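Local coordinates for phage tail sheath protein (Desulfitobacterium hafniense, PDB 3HXL) that probably assembles with copies of itself into the contractile sheath around the tail tube of a myovirus-like phage, at residues Leu30-Leu42 and Tyr191-Leu205. Sequence-based numbering, arbitrary orientation.
Sequences LGERGIVSMPLIL and YLAAVEIFDFNTIAL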
ATOM      1  N   LEU A  30     -10.344  11.059  14.900  1.00 55.37           N
ATOM      2  CA  LEU A  30      -9.928  11.028  13.503  1.00 47.91           C
ATOM      3  C   LEU A  30      -9.011   9.840  13.234  1.00 49.18           C
ATOM      4  O   LEU A  30      -7.948   9.704  13.845  1.00 45.28           O
ATOM      5  CB  LEU A  30      -9.217  12.333  13.133  1.00 49.12           C
ATOM      6  CG  LEU A  30     -10.063  13.606  13.203  1.00 46.94           C
ATOM      7  CD1 LEU A  30      -9.215  14.803  12.785  1.00 45.63           C
ATOM      8  CD2 LEU A  30     -11.272  13.472  12.286  1.00 47.15           C
ATOM      9  N   GLY A  31      -9.432   8.984  12.309  1.00 40.36           N
ATOM     10  CA  GLY A  31      -8.655   7.808  11.981  1.00 40.40           C
ATOM     11  C   GLY A  31      -7.303   8.113  11.376  1.00 40.93           C
ATOM     12  O   GLY A  31      -7.036   9.230  10.927  1.00 40.94           O
ATOM     13  N   GLU A  32      -6.433   7.114  11.376  1.00 41.17           N
ATOM     14  CA  GLU A  32      -5.115   7.277  10.805  1.00 38.84           C
ATOM     15  C   GLU A  32      -5.022   6.508   9.498  1.00 39.69           C
ATOM     16  O   GLU A  32      -5.471   5.362   9.391  1.00 39.66           O
ATOM     17  CB  GLU A  32      -4.044   6.805  11.787  1.00 45.31           C
ATOM     18  CG  GLU A  32      -3.861   7.746  12.975  1.00 50.77           C
ATOM     19  CD  GLU A  32      -2.688   7.353  13.852  1.00 62.84           C
ATOM     20  OE1 GLU A  32      -2.343   8.128  14.777  1.00 57.15           O
ATOM     21  OE2 GLU A  32      -2.115   6.263  13.614  1.00 55.24           O
ATOM     22  N   ARG A  33      -4.455   7.172   8.500  1.00 24.37           N
ATOM     23  CA  ARG A  33      -4.274   6.605   7.175  1.00 24.16           C
ATOM     24  C   ARG A  33      -2.844   6.079   7.120  1.00 24.17           C
ATOM     25  O   ARG A  33      -2.377   5.434   8.061  1.00 22.88           O
ATOM     26  CB  ARG A  33      -4.497   7.707   6.130  1.00 18.71           C
ATOM     27  CG  ARG A  33      -5.886   8.335   6.177  1.00 18.04           C
ATOM     28  CD  ARG A  33      -5.965   9.610   5.327  1.00 16.94           C
ATOM     29  NE  ARG A  33      -5.518   9.382   3.952  1.00 19.60           N
ATOM     30  CZ  ARG A  33      -6.236   8.761   3.023  1.00 20.42           C
ATOM     31  NH1 ARG A  33      -5.738   8.596   1.804  1.00 23.58           N
ATOM     32  NH2 ARG A  33      -7.458   8.322   3.304  1.00 16.35           N
ATOM     33  N   GLY A  34      -2.154   6.354   6.019  1.00 16.80           N
ATOM     34  CA  GLY A  34      -0.772   5.934   5.879  1.00 14.69           C
ATOM     35  C   GLY A  34      -0.505   4.514   5.414  1.00 13.82           C
ATOM     36  O   GLY A  34       0.649   4.112   5.306  1.00 16.29           O
ATOM     37  N   ILE A  35      -1.552   3.756   5.110  1.00 12.77           N
ATOM     38  CA  ILE A  35      -1.351   2.377   4.689  1.00 14.46           C
ATOM     39  C   ILE A  35      -1.567   2.150   3.197  1.00 12.94           C
ATOM     40  O   ILE A  35      -2.662   2.363   2.676  1.00 14.15           O
ATOM     41  CB  ILE A  35      -2.279   1.431   5.477  1.00 16.64           C
ATOM     42  CG1 ILE A  35      -2.053   1.623   6.975  1.00 22.07           C
ATOM     43  CG2 ILE A  35      -2.018  -0.008   5.076  1.00 13.57           C
ATOM     44  CD1 ILE A  35      -3.018   0.850   7.847  1.00 33.71           C
ATOM     45  N   VAL A  36      -0.511   1.716   2.519  1.00 14.25           N
ATOM     46  CA  VAL A  36      -0.572   1.443   1.085  1.00 16.16           C
ATOM     47  C   VAL A  36      -0.342  -0.055   0.857  1.00 15.34           C
ATOM     48  O   VAL A  36       0.306  -0.712   1.668  1.00 14.81           O
ATOM     49  CB  VAL A  36       0.511   2.258   0.309  1.00 17.47           C
ATOM     50  CG1 VAL A  36       1.908   1.781   0.687  1.00 12.58           C
ATOM     51  CG2 VAL A  36       0.296   2.126  -1.196  1.00 14.42           C
ATOM     52  N   SER A  37      -0.899  -0.600  -0.224  1.00 13.99           N
ATOM     53  CA  SER A  37      -0.715  -2.016  -0.544  1.00 11.57           C
ATOM     54  C   SER A  37      -0.380  -2.150  -2.018  1.00 14.80           C
ATOM     55  O   SER A  37      -0.887  -1.401  -2.855  1.00 17.37           O
ATOM     56  CB  SER A  37      -1.967  -2.836  -0.243  1.00 17.43           C
ATOM     57  OG  SER A  37      -1.741  -4.195  -0.600  1.00 16.60           O
HETATM   58  N   MSE A  38       0.462  -3.117  -2.341  1.00 15.69           N
HETATM   59  CA  MSE A  38       0.877  -3.281  -3.719  1.00 19.96           C
HETATM   60  C   MSE A  38       1.207  -4.719  -4.091  1.00 23.79           C
HETATM   61  O   MSE A  38       1.886  -5.425  -3.350  1.00 20.03           O
HETATM   62  CB  MSE A  38       2.088  -2.372  -3.954  1.00 19.49           C
HETATM   63  CG  MSE A  38       2.708  -2.377  -5.334  1.00 22.06           C
HETATM   64 SE   MSE A  38       3.972  -0.882  -5.498  1.00 32.27          SE
HETATM   65  CE  MSE A  38       5.085  -1.333  -3.942  1.00 19.67           C
ATOM     66  N   PRO A  39       0.686  -5.184  -5.235  1.00 23.02           N
ATOM     67  CA  PRO A  39       0.962  -6.552  -5.683  1.00 20.37           C
ATOM     68  C   PRO A  39       2.172  -6.496  -6.627  1.00 19.93           C
ATOM     69  O   PRO A  39       2.165  -5.749  -7.603  1.00 20.21           O
ATOM     70  CB  PRO A  39      -0.330  -6.945  -6.394  1.00 19.84           C
ATOM     71  CG  PRO A  39      -0.745  -5.656  -7.047  1.00 18.42           C
ATOM     72  CD  PRO A  39      -0.451  -4.599  -5.977  1.00 19.18           C
ATOM     73  N   LEU A  40       3.212  -7.272  -6.336  1.00 17.67           N
ATOM     74  CA  LEU A  40       4.405  -7.249  -7.173  1.00 19.39           C
ATOM     75  C   LEU A  40       4.957  -8.598  -7.578  1.00 16.14           C
ATOM     76  O   LEU A  40       4.767  -9.608  -6.900  1.00 16.01           O
ATOM     77  CB  LEU A  40       5.551  -6.490  -6.483  1.00 19.85           C
ATOM     78  CG  LEU A  40       5.437  -4.987  -6.229  1.00 22.91           C
ATOM     79  CD1 LEU A  40       6.745  -4.481  -5.633  1.00 16.67           C
ATOM     80  CD2 LEU A  40       5.127  -4.265  -7.523  1.00 25.19           C
ATOM     81  N   ILE A  41       5.662  -8.581  -8.700  1.00 24.45           N
ATOM     82  CA  ILE A  41       6.328  -9.759  -9.216  1.00 22.98           C
ATOM     83  C   ILE A  41       7.762  -9.564  -8.744  1.00 21.34           C
ATOM     84  O   ILE A  41       8.421  -8.602  -9.130  1.00 22.05           O
ATOM     85  CB  ILE A  41       6.271  -9.789 -10.740  1.00 21.15           C
ATOM     86  CG1 ILE A  41       4.817  -9.987 -11.182  1.00 21.67           C
ATOM     87  CG2 ILE A  41       7.179 -10.897 -11.273  1.00 24.72           C
ATOM     88  CD1 ILE A  41       4.573  -9.719 -12.645  1.00 39.07           C
ATOM     89  N   LEU A  42       8.228 -10.475  -7.897  1.00 24.19           N
ATOM     90  CA  LEU A  42       9.567 -10.385  -7.327  1.00 21.39           C
ATOM     91  C   LEU A  42      10.458 -11.567  -7.704  1.00 25.18           C
ATOM     92  O   LEU A  42      10.020 -12.498  -8.380  1.00 23.35           O
ATOM     93  CB  LEU A  42       9.448 -10.287  -5.802  1.00 14.46           C
ATOM     94  CG  LEU A  42       8.585  -9.133  -5.275  1.00 16.28           C
ATOM     95  CD1 LEU A  42       8.462  -9.212  -3.757  1.00 17.54           C
ATOM     96  CD2 LEU A  42       9.217  -7.816  -5.686  1.00 18.51           C
ATOM     97  N   TYR A 191      -4.606 -11.865  -4.784  1.00 22.34           N
ATOM     98  CA  TYR A 191      -4.157 -10.657  -4.085  1.00 21.78           C
ATOM     99  C   TYR A 191      -5.346  -9.870  -3.545  1.00 18.71           C
ATOM    100  O   TYR A 191      -5.440  -9.623  -2.347  1.00 21.52           O
ATOM    101  CB  TYR A 191      -3.359  -9.748  -5.028  1.00 19.69           C
ATOM    102  CG  TYR A 191      -3.157  -8.337  -4.491  1.00 20.68           C
ATOM    103  CD1 TYR A 191      -2.406  -8.104  -3.333  1.00 22.91           C
ATOM    104  CD2 TYR A 191      -3.731  -7.236  -5.132  1.00 15.24           C
ATOM    105  CE1 TYR A 191      -2.233  -6.807  -2.828  1.00 16.45           C
ATOM    106  CE2 TYR A 191      -3.562  -5.941  -4.633  1.00 14.51           C
ATOM    107  CZ  TYR A 191      -2.812  -5.737  -3.487  1.00 14.34           C
ATOM    108  OH  TYR A 191      -2.636  -4.457  -3.010  1.00 17.57           O
ATOM    109  N   LEU A 192      -6.246  -9.473  -4.441  1.00 25.18           N
ATOM    110  CA  LEU A 192      -7.417  -8.691  -4.045  1.00 24.06           C
ATOM    111  C   LEU A 192      -8.197  -9.338  -2.913  1.00 19.86           C
ATOM    112  O   LEU A 192      -8.667  -8.656  -2.005  1.00 20.92           O
ATOM    113  CB  LEU A 192      -8.338  -8.468  -5.249  1.00 16.45           C
ATOM    114  CG  LEU A 192      -7.743  -7.588  -6.353  1.00 24.57           C
ATOM    115  CD1 LEU A 192      -8.681  -7.528  -7.540  1.00 22.93           C
ATOM    116  CD2 LEU A 192      -7.490  -6.186  -5.795  1.00 15.19           C
ATOM    117  N   ALA A 193      -8.338 -10.656  -2.960  1.00 23.69           N
ATOM    118  CA  ALA A 193      -9.070 -11.354  -1.916  1.00 22.18           C
ATOM    119  C   ALA A 193      -8.339 -11.216  -0.586  1.00 19.11           C
ATOM    120  O   ALA A 193      -8.957 -10.993   0.449  1.00 25.00           O
ATOM    121  CB  ALA A 193      -9.223 -12.827  -2.281  1.00 23.57           C
ATOM    122  N   ALA A 194      -7.018 -11.341  -0.620  1.00 21.83           N
ATOM    123  CA  ALA A 194      -6.217 -11.248   0.596  1.00 22.80           C
ATOM    124  C   ALA A 194      -6.172  -9.837   1.173  1.00 24.39           C
ATOM    125  O   ALA A 194      -6.260  -9.654   2.384  1.00 21.07           O
ATOM    126  CB  ALA A 194      -4.805 -11.734   0.322  1.00 24.87           C
ATOM    127  N   VAL A 195      -6.029  -8.840   0.307  1.00 24.17           N
ATOM    128  CA  VAL A 195      -5.956  -7.465   0.780  1.00 22.05           C
ATOM    129  C   VAL A 195      -7.288  -6.972   1.334  1.00 23.54           C
ATOM    130  O   VAL A 195      -7.326  -6.158   2.258  1.00 18.15           O
ATOM    131  CB  VAL A 195      -5.492  -6.505  -0.341  1.00 25.80           C
ATOM    132  CG1 VAL A 195      -6.587  -6.345  -1.395  1.00 23.48           C
ATOM    133  CG2 VAL A 195      -5.118  -5.162   0.262  1.00 27.28           C
ATOM    134  N   GLU A 196      -8.382  -7.478   0.773  1.00 15.48           N
ATOM    135  CA  GLU A 196      -9.712  -7.076   1.206  1.00 22.21           C
ATOM    136  C   GLU A 196      -9.943  -7.295   2.695  1.00 20.79           C
ATOM    137  O   GLU A 196     -10.781  -6.637   3.307  1.00 25.10           O
ATOM    138  CB  GLU A 196     -10.776  -7.841   0.418  1.00 23.46           C
ATOM    139  CG  GLU A 196     -12.084  -7.096   0.331  1.00 35.45           C
ATOM    140  CD  GLU A 196     -13.186  -7.918  -0.296  1.00 34.58           C
ATOM    141  OE1 GLU A 196     -12.921  -8.592  -1.315  1.00 32.78           O
ATOM    142  OE2 GLU A 196     -14.319  -7.873   0.229  1.00 41.05           O
ATOM    143  N   ILE A 197      -9.195  -8.224   3.275  1.00 23.85           N
ATOM    144  CA  ILE A 197      -9.331  -8.535   4.687  1.00 25.26           C
ATOM    145  C   ILE A 197      -8.482  -7.614   5.565  1.00 29.80           C
ATOM    146  O   ILE A 197      -8.670  -7.562   6.777  1.00 30.88           O
ATOM    147  CB  ILE A 197      -8.946 -10.005   4.942  1.00 35.17           C
ATOM    148  CG1 ILE A 197      -9.798 -10.916   4.047  1.00 41.80           C
ATOM    149  CG2 ILE A 197      -9.196 -10.367   6.399  1.00 43.86           C
ATOM    150  CD1 ILE A 197      -9.337 -12.354   4.024  1.00 42.38           C
ATOM    151  N   PHE A 198      -7.552  -6.885   4.954  1.00 21.97           N
ATOM    152  CA  PHE A 198      -6.695  -5.968   5.704  1.00 24.61           C
ATOM    153  C   PHE A 198      -7.283  -4.566   5.727  1.00 22.74           C
ATOM    154  O   PHE A 198      -8.169  -4.233   4.941  1.00 20.43           O
ATOM    155  CB  PHE A 198      -5.295  -5.870   5.078  1.00 20.83           C
ATOM    156  CG  PHE A 198      -4.381  -7.015   5.420  1.00 23.99           C
ATOM    157  CD1 PHE A 198      -4.505  -8.245   4.779  1.00 29.13           C
ATOM    158  CD2 PHE A 198      -3.381  -6.854   6.378  1.00 20.97           C
ATOM    159  CE1 PHE A 198      -3.642  -9.301   5.086  1.00 24.72           C
ATOM    160  CE2 PHE A 198      -2.515  -7.900   6.694  1.00 22.06           C
ATOM    161  CZ  PHE A 198      -2.645  -9.128   6.047  1.00 35.56           C
ATOM    162  N   ASP A 199      -6.809  -3.744   6.652  1.00 25.94           N
ATOM    163  CA  ASP A 199      -7.254  -2.366   6.677  1.00 23.12           C
ATOM    164  C   ASP A 199      -6.152  -1.629   5.928  1.00 18.54           C
ATOM    165  O   ASP A 199      -4.966  -1.822   6.208  1.00 18.71           O
ATOM    166  CB  ASP A 199      -7.402  -1.852   8.108  1.00 36.32           C
ATOM    167  CG  ASP A 199      -8.694  -2.331   8.759  1.00 50.17           C
ATOM    168  OD1 ASP A 199      -9.758  -2.239   8.100  1.00 49.71           O
ATOM    169  OD2 ASP A 199      -8.650  -2.789   9.920  1.00 50.70           O
ATOM    170  N   PHE A 200      -6.550  -0.826   4.946  1.00 16.90           N
ATOM    171  CA  PHE A 200      -5.611  -0.063   4.133  1.00 14.95           C
ATOM    172  C   PHE A 200      -6.316   1.150   3.533  1.00 13.53           C
ATOM    173  O   PHE A 200      -7.535   1.278   3.637  1.00 13.84           O
ATOM    174  CB  PHE A 200      -5.018  -0.950   3.027  1.00 15.75           C
ATOM    175  CG  PHE A 200      -6.019  -1.403   1.994  1.00 18.18           C
ATOM    176  CD1 PHE A 200      -6.184  -0.699   0.802  1.00 14.41           C
ATOM    177  CD2 PHE A 200      -6.802  -2.530   2.219  1.00 18.05           C
ATOM    178  CE1 PHE A 200      -7.123  -1.114  -0.155  1.00 16.90           C
ATOM    179  CE2 PHE A 200      -7.740  -2.949   1.272  1.00 18.34           C
ATOM    180  CZ  PHE A 200      -7.897  -2.237   0.084  1.00 15.29           C
ATOM    181  N   ASN A 201      -5.552   2.041   2.916  1.00 12.96           N
ATOM    182  CA  ASN A 201      -6.123   3.246   2.336  1.00 12.77           C
ATOM    183  C   ASN A 201      -6.037   3.249   0.825  1.00 11.19           C
ATOM    184  O   ASN A 201      -7.004   3.567   0.140  1.00 16.62           O
ATOM    185  CB  ASN A 201      -5.389   4.487   2.864  1.00 13.21           C
ATOM    186  CG  ASN A 201      -5.481   4.615   4.362  1.00 15.06           C
ATOM    187  OD1 ASN A 201      -6.553   4.860   4.906  1.00 21.81           O
ATOM    188  ND2 ASN A 201      -4.361   4.435   5.039  1.00 10.65           N
ATOM    189  N   THR A 202      -4.871   2.886   0.312  1.00 14.10           N
ATOM    190  CA  THR A 202      -4.661   2.905  -1.122  1.00 18.04           C
ATOM    191  C   THR A 202      -3.934   1.692  -1.677  1.00 14.98           C
ATOM    192  O   THR A 202      -3.150   1.038  -0.984  1.00 19.89           O
ATOM    193  CB  THR A 202      -3.854   4.140  -1.519  1.00 21.61           C
ATOM    194  OG1 THR A 202      -2.494   3.959  -1.111  1.00 26.09           O
ATOM    195  CG2 THR A 202      -4.409   5.376  -0.828  1.00 15.76           C
ATOM    196  N   ILE A 203      -4.195   1.408  -2.947  1.00 14.46           N
ATOM    197  CA  ILE A 203      -3.551   0.300  -3.636  1.00 15.48           C
ATOM    198  C   ILE A 203      -2.883   0.838  -4.895  1.00 16.78           C
ATOM    199  O   ILE A 203      -3.433   1.702  -5.570  1.00 16.12           O
ATOM    200  CB  ILE A 203      -4.569  -0.773  -4.071  1.00 21.10           C
ATOM    201  CG1 ILE A 203      -5.055  -1.563  -2.854  1.00 19.67           C
ATOM    202  CG2 ILE A 203      -3.932  -1.688  -5.108  1.00 19.22           C
ATOM    203  CD1 ILE A 203      -6.258  -2.460  -3.148  1.00 20.84           C
ATOM    204  N   ALA A 204      -1.691   0.340  -5.200  1.00 19.66           N
ATOM    205  CA  ALA A 204      -0.999   0.755  -6.408  1.00 16.98           C
ATOM    206  C   ALA A 204      -0.944  -0.445  -7.336  1.00 18.22           C
ATOM    207  O   ALA A 204      -0.695  -1.569  -6.892  1.00 15.80           O
ATOM    208  CB  ALA A 204       0.422   1.226  -6.088  1.00 16.79           C
ATOM    209  N   LEU A 205      -1.210  -0.217  -8.618  1.00 18.63           N
ATOM    210  CA  LEU A 205      -1.121  -1.286  -9.611  1.00 16.32           C
ATOM    211  C   LEU A 205      -0.078  -0.819 -10.625  1.00 15.13           C
ATOM    212  O   LEU A 205      -0.395  -0.092 -11.557  1.00 18.11           O
ATOM    213  CB  LEU A 205      -2.472  -1.527 -10.309  1.00 16.55           C
ATOM    214  CG  LEU A 205      -2.435  -2.548 -11.455  1.00 16.01           C
ATOM    215  CD1 LEU A 205      -1.858  -3.875 -10.955  1.00 17.38           C
ATOM    216  CD2 LEU A 205      -3.835  -2.758 -12.012  1.00 16.57           C
TER
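Ser37 is bonded to the neighbouring parallel strand, 202-204, through both its backbone N and O: Ser37 N gives to Thr202 O at 2.9 Å, and Ser37 O accepts from Ala204 N at 3.0 Å, so that one residue of strand 35-40 bonds the two residues on either side of its partner, Ile203. Each of these carbonyls also takes a CA-H contact, from Val36 and Ile203 respectively. Where the strands begin, Ile35 O is gripped twice, by Asn201 N at 2.9 Å and by Thr202 N in a longer bond of 3.3 Å that lies in the carbonyl plane. Ala204 O is the exception, buried with no polar partner; Pro39 CD sits 3.2 Å from it, and proline, lacking an N-H, cannot continue the ladder.

The face carrying Ser37 meets helix 185-195. Serine is small enough to fit beneath the helix and still offer a hydroxyl: with OG anti to the backbone N (chi1 179°), it accepts from Tyr191 OH at 2.6 Å, at the edge of the ring and in its plane, and gives its own proton to Leu86 O. Pro39 CB rests over the centre of the same ring, a CH-pi contact 3.6 Å from the centroid, so the tyrosine is held through both its hydroxyl and one face.

On the other face, Val36 CG2 packs against Thr202 OG1. Threonine's beta-branched side chain suits a strand, while its hydroxyl, buried here, is satisfied by giving a hydrogen bond to Ala271 O. Strand 35-40 runs between 84-89 and 202-204, both parallel to it, with helix 263-276 over the Val36-Thr202 face and helix 185-195 over the Ser37-Ile203 face, a three-layered alpha-beta-alpha arrangement.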